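Local coordinates for protein alpha-glucosidase (Pseudoalteromonas sp. K8, PDB 5HQA) that hydrolyses alpha-glucosides as a chloride-activated member of glycoside hydrolase family 97, binding calcium and the inhibitor acarbose, at residues Y23-K28 / I231-E235; T31-A37 / T130-N135; K265-W271 / I527-L533. All blocks are in the same frame, centred on the assembly; numbering follows the deposited sequence.

Interaction 1: Y23-K28 / I231-E235; sequences YSISFK and IQIGE
Phe27 carries CG anti to its backbone N (chi1 -177°), which brings the ring alongside Ile233, the two side chains running past each other in opposite directions; Ile233 in turn sends its CG2 methyl, also anti to the main-chain nitrogen, up against the aromatic face. The result is a CH-pi contact: Ile233 CG2 stands 3.8 Å from the centroid of the Phe27 ring, offset toward the rim beside CG. Lys28 CG covers the opposite face, so the ring is held between two aliphatic groups, while Glu235 CG meets its edge in plane, 3.9 Å from Phe27 CZ. No hydrogen bond joins the segments. Their strands run at 21° to one another with axes 9.1 Å apart and belong to different antiparallel sheets, whose inward side chains pack face to face in the beta-sandwich of the N-terminal domain, assigned to the galactose mutarotase clan. Toward the start of both strands, Ile25 and Ile231 meet tip to tip, CD1 to CD1 at 3.6 Å, and Ile25 CG2 rests 3.8 Å from Ile233 CD1. Tyr23 approaches Ile231 from the opposite direction, its OH 3.6 Å from Ile231 CD1; this buried hydroxyl is satisfied by a hydrogen bond to Glu131 O. At the exposed end Lys28 NZ and Glu235 OE1 form a salt bridge, but the modelled separation of 2.2 Å is too short to be trusted in detail.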
loop_
_atom_site.group_PDB
_atom_site.type_symbol
_atom_site.label_atom_id
_atom_site.label_comp_id
_atom_site.label_asym_id
_atom_site.label_seq_id
_atom_site.Cartn_x
_atom_site.Cartn_y
_atom_site.Cartn_z
ATOM N N TYR A 23 -0.902 21.551 18.960
ATOM C CA TYR A 23 -2.029 20.690 19.280
ATOM C C TYR A 23 -1.541 19.566 20.186
ATOM O O TYR A 23 -0.349 19.253 20.239
ATOM C CB TYR A 23 -2.697 20.119 18.009
ATOM C CG TYR A 23 -1.875 19.032 17.367
ATOM C CD1 TYR A 23 -0.787 19.344 16.559
ATOM C CD2 TYR A 23 -2.160 17.693 17.603
ATOM C CE1 TYR A 23 -0.006 18.345 15.992
ATOM C CE2 TYR A 23 -1.390 16.691 17.044
ATOM C CZ TYR A 23 -0.319 17.022 16.240
ATOM O OH TYR A 23 0.442 16.019 15.694
ATOM N N SER A 24 -2.481 18.977 20.921
ATOM C CA SER A 24 -2.233 17.776 21.708
ATOM C C SER A 24 -3.466 16.889 21.622
ATOM O O SER A 24 -4.552 17.344 21.259
ATOM C CB SER A 24 -1.899 18.108 23.174
ATOM O OG SER A 24 -3.014 18.707 23.812
ATOM N N ILE A 25 -3.296 15.607 21.934
ATOM C CA ILE A 25 -4.379 14.640 21.779
ATOM C C ILE A 25 -4.411 13.729 22.993
ATOM O O ILE A 25 -3.371 13.209 23.415
ATOM C CB ILE A 25 -4.217 13.793 20.501
ATOM C CG1 ILE A 25 -4.103 14.690 19.258
ATOM C CG2 ILE A 25 -5.377 12.789 20.371
ATOM C CD1 ILE A 25 -3.888 13.914 17.984
ATOM N N SER A 26 -5.599 13.520 23.546
ATOM C CA SER A 26 -5.807 12.504 24.567
ATOM C C SER A 26 -6.698 11.390 24.030
ATOM O O SER A 26 -7.525 11.598 23.136
ATOM C CB SER A 26 -6.436 13.098 25.827
ATOM O OG SER A 26 -7.756 13.534 25.563
ATOM N N PHE A 27 -6.513 10.196 24.585
ATOM C CA PHE A 27 -7.336 9.039 24.262
ATOM C C PHE A 27 -7.860 8.502 25.580
ATOM O O PHE A 27 -7.068 8.163 26.468
ATOM C CB PHE A 27 -6.535 7.974 23.506
ATOM C CG PHE A 27 -7.356 6.780 23.073
ATOM C CD1 PHE A 27 -8.465 6.942 22.253
ATOM C CD2 PHE A 27 -7.004 5.495 23.469
ATOM C CE1 PHE A 27 -9.223 5.846 21.844
ATOM C CE2 PHE A 27 -7.755 4.388 23.056
ATOM C CZ PHE A 27 -8.862 4.566 22.243
ATOM N N LYS A 28 -9.188 8.453 25.718
ATOM C CA LYS A 28 -9.820 8.060 26.975
ATOM C C LYS A 28 -9.239 8.853 28.143
ATOM O O LYS A 28 -8.939 8.311 29.209
ATOM C CB LYS A 28 -9.690 6.557 27.197
ATOM C CG LYS A 28 -10.347 5.757 26.094
ATOM C CD LYS A 28 -10.089 4.291 26.275
ATOM C CE LYS A 28 -11.093 3.478 25.504
ATOM N NZ LYS A 28 -11.090 2.100 26.044
ATOM N N ILE A 231 -3.329 10.544 12.300
ATOM C CA ILE A 231 -2.926 9.877 13.532
ATOM C C ILE A 231 -4.027 8.883 13.874
ATOM O O ILE A 231 -5.075 9.266 14.406
ATOM C CB ILE A 231 -2.699 10.860 14.685
ATOM C CG1 ILE A 231 -1.717 11.965 14.259
ATOM C CG2 ILE A 231 -2.185 10.105 15.906
ATOM C CD1 ILE A 231 -1.620 13.125 15.256
ATOM N N GLN A 232 -3.803 7.609 13.564
ATOM C CA GLN A 232 -4.733 6.569 13.978
ATOM C C GLN A 232 -4.441 6.178 15.417
ATOM O O GLN A 232 -3.278 6.077 15.820
ATOM C CB GLN A 232 -4.610 5.343 13.072
ATOM C CG GLN A 232 -5.053 5.598 11.638
ATOM C CD GLN A 232 -5.029 4.340 10.798
ATOM O OE1 GLN A 232 -4.241 4.209 9.851
ATOM N NE2 GLN A 232 -5.907 3.410 11.131
ATOM N N ILE A 233 -5.500 5.958 16.191
ATOM C CA ILE A 233 -5.387 5.634 17.610
ATOM C C ILE A 233 -6.410 4.556 17.926
ATOM O O ILE A 233 -7.594 4.718 17.611
ATOM C CB ILE A 233 -5.636 6.870 18.501
ATOM C CG1 ILE A 233 -4.718 8.031 18.100
ATOM C CG2 ILE A 233 -5.486 6.504 19.980
ATOM C CD1 ILE A 233 -5.115 9.373 18.715
ATOM N N GLY A 234 -5.974 3.474 18.567
ATOM C CA GLY A 234 -6.911 2.434 18.962
ATOM C C GLY A 234 -6.425 1.634 20.151
ATOM O O GLY A 234 -5.222 1.556 20.429
ATOM N N GLU A 235 -7.388 1.028 20.858
ATOM C CA GLU A 235 -7.036 0.184 21.999
ATOM C C GLU A 235 -6.326 -1.087 21.566
ATOM O O GLU A 235 -5.567 -1.666 22.351
ATOM C CB GLU A 235 -8.264 -0.235 22.801
ATOM C CG GLU A 235 -9.300 0.793 23.031
ATOM C CD GLU A 235 -10.464 0.186 23.760
ATOM O OE1 GLU A 235 -10.484 0.288 24.999
ATOM O OE2 GLU A 235 -11.323 -0.436 23.101
#

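Interaction 2: T31-A37 / T130-N135; sequences TVINNSA and TEFAVN
The amides of Asn34 and Asn135 are turned 60° against each other, and each offers an in-plane N-H to an oxygen of the other segment. Asn34 ND2 reaches Asn135 OD1 at 3.1 Å, arriving above the plane of that carbonyl, while Asn135 ND2 gives a straighter bond to Thr31 O at 2.9 Å, again from above the acceptor's plane. The Asn135 amide is thus gripped at both its oxygen and its nitrogen; CG anti to the backbone N (chi1 -167°) carries it across to the other segment. At the far end the Glu131 carboxylate is likewise met from above its plane, by Ala37 N, 2.9 Å from OE1, with the methyl of Ala37 packed against the same group.

Between these ends the segments are antiparallel neighbours in a sheet of the N-terminal beta-sandwich domain, and segment 31-37 turns a corner at Val32 and Ile33, which together face Ile25 as a classic beta bulge. Asn135 N bonds to Val32 O at 3.0 Å, and a water links that same oxygen to Asn135 O. Asn34 N gives a short but bent bond, 2.7 Å, to Ala133 O. The side chain of Ser36 then takes over from the main chain: its OG accepts from Ala133 N at 2.9 Å and donates to Asn34 O at 2.7 Å, so one hydroxyl links an amide and a carbonyl of the two segments. Ile33 CD1 and Val134 CG2, 4.3 Å apart, lie on the face of the sheet away from Asn34 and Ala133. A second water donates to both Asn35 O and Glu131 OE1, and Glu131 N bonds to Ala37 O.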
loop_
_atom_site.group_PDB
_atom_site.type_symbol
_atom_site.label_atom_id
_atom_site.label_comp_id
_atom_site.label_asym_id
_atom_site.label_seq_id
_atom_site.Cartn_x
_atom_site.Cartn_y
_atom_site.Cartn_z
ATOM N N THR A 31 -3.340 11.718 27.972
ATOM C CA THR A 31 -2.599 12.341 26.881
ATOM C C THR A 31 -1.732 11.307 26.170
ATOM O O THR A 31 -0.928 10.620 26.804
ATOM C CB THR A 31 -1.716 13.470 27.418
ATOM O OG1 THR A 31 -2.517 14.386 28.165
ATOM C CG2 THR A 31 -1.032 14.214 26.274
ATOM N N VAL A 32 -1.896 11.191 24.852
ATOM C CA VAL A 32 -1.031 10.337 24.058
ATOM C C VAL A 32 -0.116 11.139 23.143
ATOM O O VAL A 32 0.994 10.681 22.846
ATOM C CB VAL A 32 -1.837 9.293 23.251
ATOM C CG1 VAL A 32 -2.487 8.309 24.199
ATOM C CG2 VAL A 32 -2.902 9.954 22.389
ATOM N N ILE A 33 -0.531 12.331 22.721
ATOM C CA ILE A 33 0.296 13.248 21.944
ATOM C C ILE A 33 0.409 14.541 22.747
ATOM O O ILE A 33 -0.602 15.209 23.001
ATOM C CB ILE A 33 -0.294 13.514 20.546
ATOM C CG1 ILE A 33 -0.392 12.213 19.724
ATOM C CG2 ILE A 33 0.521 14.585 19.796
ATOM C CD1 ILE A 33 0.945 11.597 19.368
ATOM N N ASN A 34 1.630 14.871 23.174
ATOM C CA ASN A 34 1.881 16.097 23.912
ATOM C C ASN A 34 1.839 17.287 22.960
ATOM O O ASN A 34 1.718 17.130 21.744
ATOM C CB ASN A 34 3.236 16.020 24.611
ATOM C CG ASN A 34 3.239 15.054 25.786
ATOM O OD1 ASN A 34 2.216 14.835 26.427
ATOM N ND2 ASN A 34 4.397 14.483 26.076
ATOM N N ASN A 35 1.958 18.497 23.521
ATOM C CA ASN A 35 2.036 19.723 22.725
ATOM C C ASN A 35 2.950 19.527 21.525
ATOM O O ASN A 35 4.133 19.206 21.678
ATOM C CB ASN A 35 2.566 20.885 23.570
ATOM C CG ASN A 35 1.633 21.278 24.680
ATOM O OD1 ASN A 35 0.413 21.233 24.531
ATOM N ND2 ASN A 35 2.208 21.672 25.813
ATOM N N SER A 36 2.398 19.729 20.330
ATOM C CA SER A 36 3.095 19.477 19.075
ATOM C C SER A 36 2.968 20.706 18.189
ATOM O O SER A 36 1.855 21.186 17.960
ATOM C CB SER A 36 2.504 18.252 18.372
ATOM O OG SER A 36 2.627 17.092 19.181
ATOM N N ALA A 37 4.099 21.198 17.678
ATOM C CA ALA A 37 4.146 22.465 16.957
ATOM C C ALA A 37 3.468 22.373 15.583
ATOM O O ALA A 37 3.329 21.298 14.992
ATOM C CB ALA A 37 5.597 22.921 16.781
ATOM N N THR A 130 5.298 20.945 11.587
ATOM C CA THR A 130 4.410 19.958 12.190
ATOM C C THR A 130 5.174 18.930 13.010
ATOM O O THR A 130 6.124 18.311 12.522
ATOM C CB THR A 130 3.647 19.236 11.084
ATOM O OG1 THR A 130 3.016 20.206 10.249
ATOM C CG2 THR A 130 2.603 18.260 11.682
ATOM N N GLU A 131 4.727 18.721 14.245
ATOM C CA GLU A 131 5.296 17.697 15.106
ATOM C C GLU A 131 4.226 16.693 15.514
ATOM O O GLU A 131 3.019 16.956 15.430
ATOM C CB GLU A 131 5.934 18.303 16.370
ATOM C CG GLU A 131 7.149 19.195 16.105
ATOM C CD GLU A 131 7.547 20.012 17.331
ATOM O OE1 GLU A 131 6.732 20.111 18.291
ATOM O OE2 GLU A 131 8.672 20.571 17.337
ATOM N N PHE A 132 4.705 15.529 15.957
ATOM C CA PHE A 132 3.913 14.499 16.630
ATOM C C PHE A 132 4.721 14.157 17.880
ATOM O O PHE A 132 5.627 13.322 17.824
ATOM C CB PHE A 132 3.702 13.276 15.726
ATOM C CG PHE A 132 3.178 13.620 14.351
ATOM C CD1 PHE A 132 4.044 13.989 13.337
ATOM C CD2 PHE A 132 1.815 13.583 14.081
ATOM C CE1 PHE A 132 3.563 14.310 12.076
ATOM C CE2 PHE A 132 1.330 13.898 12.830
ATOM C CZ PHE A 132 2.205 14.266 11.823
ATOM N N ALA A 133 4.441 14.833 18.992
ATOM C CA ALA A 133 5.202 14.631 20.224
ATOM C C ALA A 133 4.539 13.515 21.026
ATOM O O ALA A 133 3.483 13.718 21.638
ATOM C CB ALA A 133 5.293 15.922 21.034
ATOM N N VAL A 134 5.161 12.344 21.036
ATOM C CA VAL A 134 4.569 11.180 21.685
ATOM C C VAL A 134 4.819 11.246 23.186
ATOM O O VAL A 134 5.966 11.386 23.637
ATOM C CB VAL A 134 5.134 9.881 21.092
ATOM C CG1 VAL A 134 4.528 8.674 21.803
ATOM C CG2 VAL A 134 4.851 9.830 19.608
ATOM N N ASN A 135 3.745 11.123 23.959
ATOM C CA ASN A 135 3.849 11.114 25.410
ATOM C C ASN A 135 4.404 9.774 25.889
ATOM O O ASN A 135 4.058 8.719 25.349
ATOM C CB ASN A 135 2.476 11.371 26.023
ATOM C CG ASN A 135 2.556 11.685 27.491
ATOM O OD1 ASN A 135 3.575 12.182 27.975
ATOM N ND2 ASN A 135 1.494 11.394 28.213
HETATM O O HOH W 1 1.505 8.032 24.214
HETATM O O HOH W 2 6.602 20.917 20.758
#

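Interaction 3: K265-W271 / I527-L533; sequences KYIGIWW and IQMAADL. With AC1 (4,6-dideoxy-4-{[(1S,4R,5S,6S)-4,5,6-trihydroxy-3-(hydroxymethyl)cyclohex-2-en-1-yl]amino}-alpha-D-glucopyranose), chain B.
Met529 lies between two aromatic rings, Tyr266 and Trp270, where the first and last strands of the catalytic beta/alpha-barrel (TIM-barrel clan) run side by side. The strands are parallel, joined by bonds from Tyr266 N to Gln528 O and from Ala530 N to Tyr266 O. The Met529 chain, fully extended, crosses the Tyr266 ring obliquely: CB sits over one face, 3.8 Å from the ring centroid, in a CH-pi contact. Further out, SD makes two Met-aromatic contacts, being 4.5 Å from the Tyr266 centroid and equally 4.5 Å from the centroid of the six-membered ring of Trp270, set obliquely to both. Its CE methyl ends 3.4 Å from Gly268 N, close against a main chain that carries no side chain there. An alanine at Tyr266 takes away the ring under Met529 CB and SD, which would probably open a gap beside the thioether, let it turn more freely and leave Asp489 without the hydroxyl it pairs with.

With chi1 at 179°, the Trp270 side chain swings out beside its own carbonyl carbon, which carries the indole from Met529 to the sugar pocket. Ala531 CB touches CZ3 on the way, at 3.8 Å, and the bound acarbose unit lies by the indole's NH edge: Trp270 NE1 donates to AC1 O3B at 3.1 Å and, weakly, to AC1 O4 at 3.0 Å. The neighbouring Trp271 ring stands steeply to the Asp532 carboxylate, the planes 79° apart, and a water bridges them, accepting from Trp271 NE1 at 2.9 Å and donating to Asp532 OD1.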
loop_
_atom_site.group_PDB
_atom_site.type_symbol
_atom_site.label_atom_id
_atom_site.label_comp_id
_atom_site.label_asym_id
_atom_site.label_seq_id
_atom_site.Cartn_x
_atom_site.Cartn_y
_atom_site.Cartn_z
ATOM N N LYS A 265 -7.522 -11.807 -10.683
ATOM C CA LYS A 265 -6.271 -12.506 -10.427
ATOM C C LYS A 265 -5.475 -12.627 -11.715
ATOM O O LYS A 265 -6.044 -12.677 -12.809
ATOM C CB LYS A 265 -6.538 -13.887 -9.830
ATOM C CG LYS A 265 -7.077 -13.804 -8.402
ATOM C CD LYS A 265 -7.622 -15.142 -7.929
ATOM C CE LYS A 265 -8.880 -15.514 -8.709
ATOM N NZ LYS A 265 -9.600 -16.622 -8.041
ATOM N N TYR A 266 -4.148 -12.656 -11.589
ATOM C CA TYR A 266 -3.308 -12.732 -12.775
ATOM C C TYR A 266 -2.105 -13.622 -12.511
ATOM O O TYR A 266 -1.764 -13.926 -11.365
ATOM C CB TYR A 266 -2.863 -11.332 -13.250
ATOM C CG TYR A 266 -1.878 -10.599 -12.367
ATOM C CD1 TYR A 266 -2.281 -10.007 -11.172
ATOM C CD2 TYR A 266 -0.552 -10.457 -12.752
ATOM C CE1 TYR A 266 -1.379 -9.317 -10.368
ATOM C CE2 TYR A 266 0.354 -9.767 -11.961
ATOM C CZ TYR A 266 -0.065 -9.201 -10.770
ATOM O OH TYR A 266 0.839 -8.525 -9.985
ATOM N N ILE A 267 -1.488 -14.066 -13.606
ATOM C CA ILE A 267 -0.216 -14.773 -13.562
ATOM C C ILE A 267 0.768 -13.979 -14.407
ATOM O O ILE A 267 0.416 -12.941 -14.979
ATOM C CB ILE A 267 -0.346 -16.215 -14.077
ATOM C CG1 ILE A 267 -0.807 -16.212 -15.540
ATOM C CG2 ILE A 267 -1.301 -17.020 -13.188
ATOM C CD1 ILE A 267 -1.044 -17.603 -16.109
ATOM N N GLY A 268 2.004 -14.450 -14.507
ATOM C CA GLY A 268 2.926 -13.681 -15.305
ATOM C C GLY A 268 4.210 -14.385 -15.654
ATOM O O GLY A 268 4.677 -15.247 -14.910
ATOM N N ILE A 269 4.767 -14.035 -16.810
ATOM C CA ILE A 269 6.157 -14.335 -17.121
ATOM C C ILE A 269 6.962 -13.343 -16.293
ATOM O O ILE A 269 7.055 -12.158 -16.632
ATOM C CB ILE A 269 6.450 -14.222 -18.617
ATOM C CG1 ILE A 269 5.647 -15.279 -19.373
ATOM C CG2 ILE A 269 7.940 -14.377 -18.894
ATOM C CD1 ILE A 269 5.652 -15.110 -20.891
ATOM N N TRP A 270 7.474 -13.815 -15.157
ATOM C CA TRP A 270 7.914 -12.931 -14.086
ATOM C C TRP A 270 8.846 -13.658 -13.118
ATOM O O TRP A 270 10.045 -13.372 -13.076
ATOM C CB TRP A 270 6.702 -12.357 -13.338
ATOM C CG TRP A 270 7.134 -11.466 -12.225
ATOM C CD1 TRP A 270 7.676 -10.217 -12.343
ATOM C CD2 TRP A 270 7.109 -11.762 -10.819
ATOM N NE1 TRP A 270 7.987 -9.714 -11.098
ATOM C CE2 TRP A 270 7.652 -10.645 -10.148
ATOM C CE3 TRP A 270 6.686 -12.864 -10.065
ATOM C CZ2 TRP A 270 7.782 -10.597 -8.758
ATOM C CZ3 TRP A 270 6.818 -12.817 -8.685
ATOM C CH2 TRP A 270 7.362 -11.691 -8.046
ATOM N N TRP A 271 8.306 -14.602 -12.342
ATOM C CA TRP A 271 9.097 -15.294 -11.325
ATOM C C TRP A 271 10.288 -16.022 -11.936
ATOM O O TRP A 271 11.360 -16.096 -11.324
ATOM C CB TRP A 271 8.195 -16.275 -10.583
ATOM C CG TRP A 271 8.773 -16.989 -9.392
ATOM C CD1 TRP A 271 8.961 -18.340 -9.262
ATOM C CD2 TRP A 271 9.160 -16.407 -8.142
ATOM N NE1 TRP A 271 9.455 -18.631 -8.012
ATOM C CE2 TRP A 271 9.587 -17.464 -7.304
ATOM C CE3 TRP A 271 9.189 -15.096 -7.646
ATOM C CZ2 TRP A 271 10.044 -17.250 -6.008
ATOM C CZ3 TRP A 271 9.636 -14.882 -6.350
ATOM C CH2 TRP A 271 10.053 -15.956 -5.543
ATOM N N ILE A 527 -5.988 -6.609 -7.478
ATOM C CA ILE A 527 -5.399 -7.627 -8.339
ATOM C C ILE A 527 -4.438 -8.440 -7.488
ATOM O O ILE A 527 -3.666 -7.881 -6.703
ATOM C CB ILE A 527 -4.703 -7.044 -9.587
ATOM C CG1 ILE A 527 -3.636 -6.017 -9.219
ATOM C CG2 ILE A 527 -5.738 -6.442 -10.541
ATOM C CD1 ILE A 527 -2.735 -5.653 -10.396
ATOM N N GLN A 528 -4.534 -9.758 -7.605
ATOM C CA GLN A 528 -3.707 -10.689 -6.859
ATOM C C GLN A 528 -3.002 -11.585 -7.861
ATOM O O GLN A 528 -3.649 -12.182 -8.727
ATOM C CB GLN A 528 -4.548 -11.536 -5.895
ATOM C CG GLN A 528 -5.174 -10.747 -4.717
ATOM C CD GLN A 528 -4.177 -10.471 -3.589
ATOM O OE1 GLN A 528 -2.959 -10.551 -3.778
ATOM N NE2 GLN A 528 -4.696 -10.137 -2.413
ATOM N N MET A 529 -1.687 -11.670 -7.759
ATOM C CA MET A 529 -0.948 -12.567 -8.627
ATOM C C MET A 529 -0.919 -13.957 -8.026
ATOM O O MET A 529 -0.831 -14.116 -6.808
ATOM C CB MET A 529 0.480 -12.065 -8.843
ATOM C CG MET A 529 1.151 -12.702 -10.040
ATOM S SD MET A 529 2.810 -12.016 -10.221
ATOM C CE MET A 529 3.235 -12.638 -11.853
ATOM N N ALA A 530 -1.022 -14.959 -8.886
ATOM C CA ALA A 530 -0.516 -16.290 -8.577
ATOM C C ALA A 530 0.888 -16.297 -9.161
ATOM O O ALA A 530 1.070 -16.484 -10.365
ATOM C CB ALA A 530 -1.404 -17.384 -9.158
ATOM N N ALA A 531 1.881 -16.056 -8.304
ATOM C CA ALA A 531 3.211 -15.658 -8.743
ATOM C C ALA A 531 4.057 -16.796 -9.301
ATOM O O ALA A 531 5.051 -16.520 -9.986
ATOM C CB ALA A 531 3.960 -15.014 -7.574
ATOM N N ASP A 532 3.707 -18.058 -9.040
ATOM C CA ASP A 532 4.636 -19.140 -9.343
ATOM C C ASP A 532 4.574 -19.540 -10.818
ATOM O O ASP A 532 3.700 -19.116 -11.579
ATOM C CB ASP A 532 4.336 -20.355 -8.472
ATOM C CG ASP A 532 5.578 -21.153 -8.129
ATOM O OD1 ASP A 532 6.599 -21.041 -8.850
ATOM O OD2 ASP A 532 5.526 -21.910 -7.132
ATOM N N LEU A 533 5.523 -20.385 -11.212
ATOM C CA LEU A 533 5.487 -20.980 -12.539
ATOM C C LEU A 533 4.260 -21.881 -12.660
ATOM O O LEU A 533 3.932 -22.611 -11.716
ATOM C CB LEU A 533 6.755 -21.799 -12.791
ATOM C CG LEU A 533 8.087 -21.120 -12.454
ATOM C CD1 LEU A 533 9.258 -22.059 -12.742
ATOM C CD2 LEU A 533 8.215 -19.845 -13.242
HETATM C C1 AC1 B . 16.234 -4.073 -7.213
HETATM O O2 AC1 B . 15.413 -2.788 -5.367
HETATM C C2 AC1 B . 15.069 -3.249 -6.684
HETATM C C4A AC1 B . 10.063 -6.443 -11.409
HETATM C C3 AC1 B . 13.788 -4.040 -6.676
HETATM O O3 AC1 B . 12.723 -3.260 -6.103
HETATM C C4 AC1 B . 13.459 -4.493 -8.073
HETATM N N4A AC1 B . 12.068 -5.030 -8.214
HETATM C C5 AC1 B . 14.517 -5.563 -8.288
HETATM O O5 AC1 B . 15.836 -4.883 -8.411
HETATM C C6 AC1 B . 14.309 -6.424 -9.495
HETATM C C1B AC1 B . 11.287 -4.468 -9.374
HETATM C C2B AC1 B . 9.735 -5.081 -9.364
HETATM O O2B AC1 B . 9.212 -4.906 -8.047
HETATM C C3B AC1 B . 9.706 -6.411 -9.815
HETATM O O3B AC1 B . 8.411 -7.041 -9.650
HETATM O O4 AC1 B . 10.171 -7.780 -11.858
HETATM C C5B AC1 B . 11.277 -5.729 -11.730
HETATM C C7B AC1 B . 11.884 -4.675 -10.650
HETATM C C6B AC1 B . 11.594 -5.521 -13.221
HETATM O O6B AC1 B . 10.722 -4.549 -13.707
HETATM O O HOH W 3 2.703 -16.546 -12.549
HETATM O O HOH W 4 5.699 -15.688 -12.437
HETATM O O HOH W 5 9.008 -21.394 -7.384
#

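In the fold
Interactions 1 and 2 both belong to the N-terminal domain, their centres about 10 Å apart. Strands 22-27 and 30-42 follow each other in the chain and are neighbours in one sheet, so interaction 2 carries that sheet on to strand 122-134, while interaction 1 packs it against the second sheet through strand 224-234. Along the chain, segments 31-37 and 130-135 fall between the two halves of interaction 1. Interaction 3 comes afterwards, in the catalytic barrel on the other side of the chain's centre, its centre about 40 Å from interaction 1 and 44 Å from interaction 2. The sugar pocket is thus met by interaction 3, whereas the first two shape the sandwich remote from it.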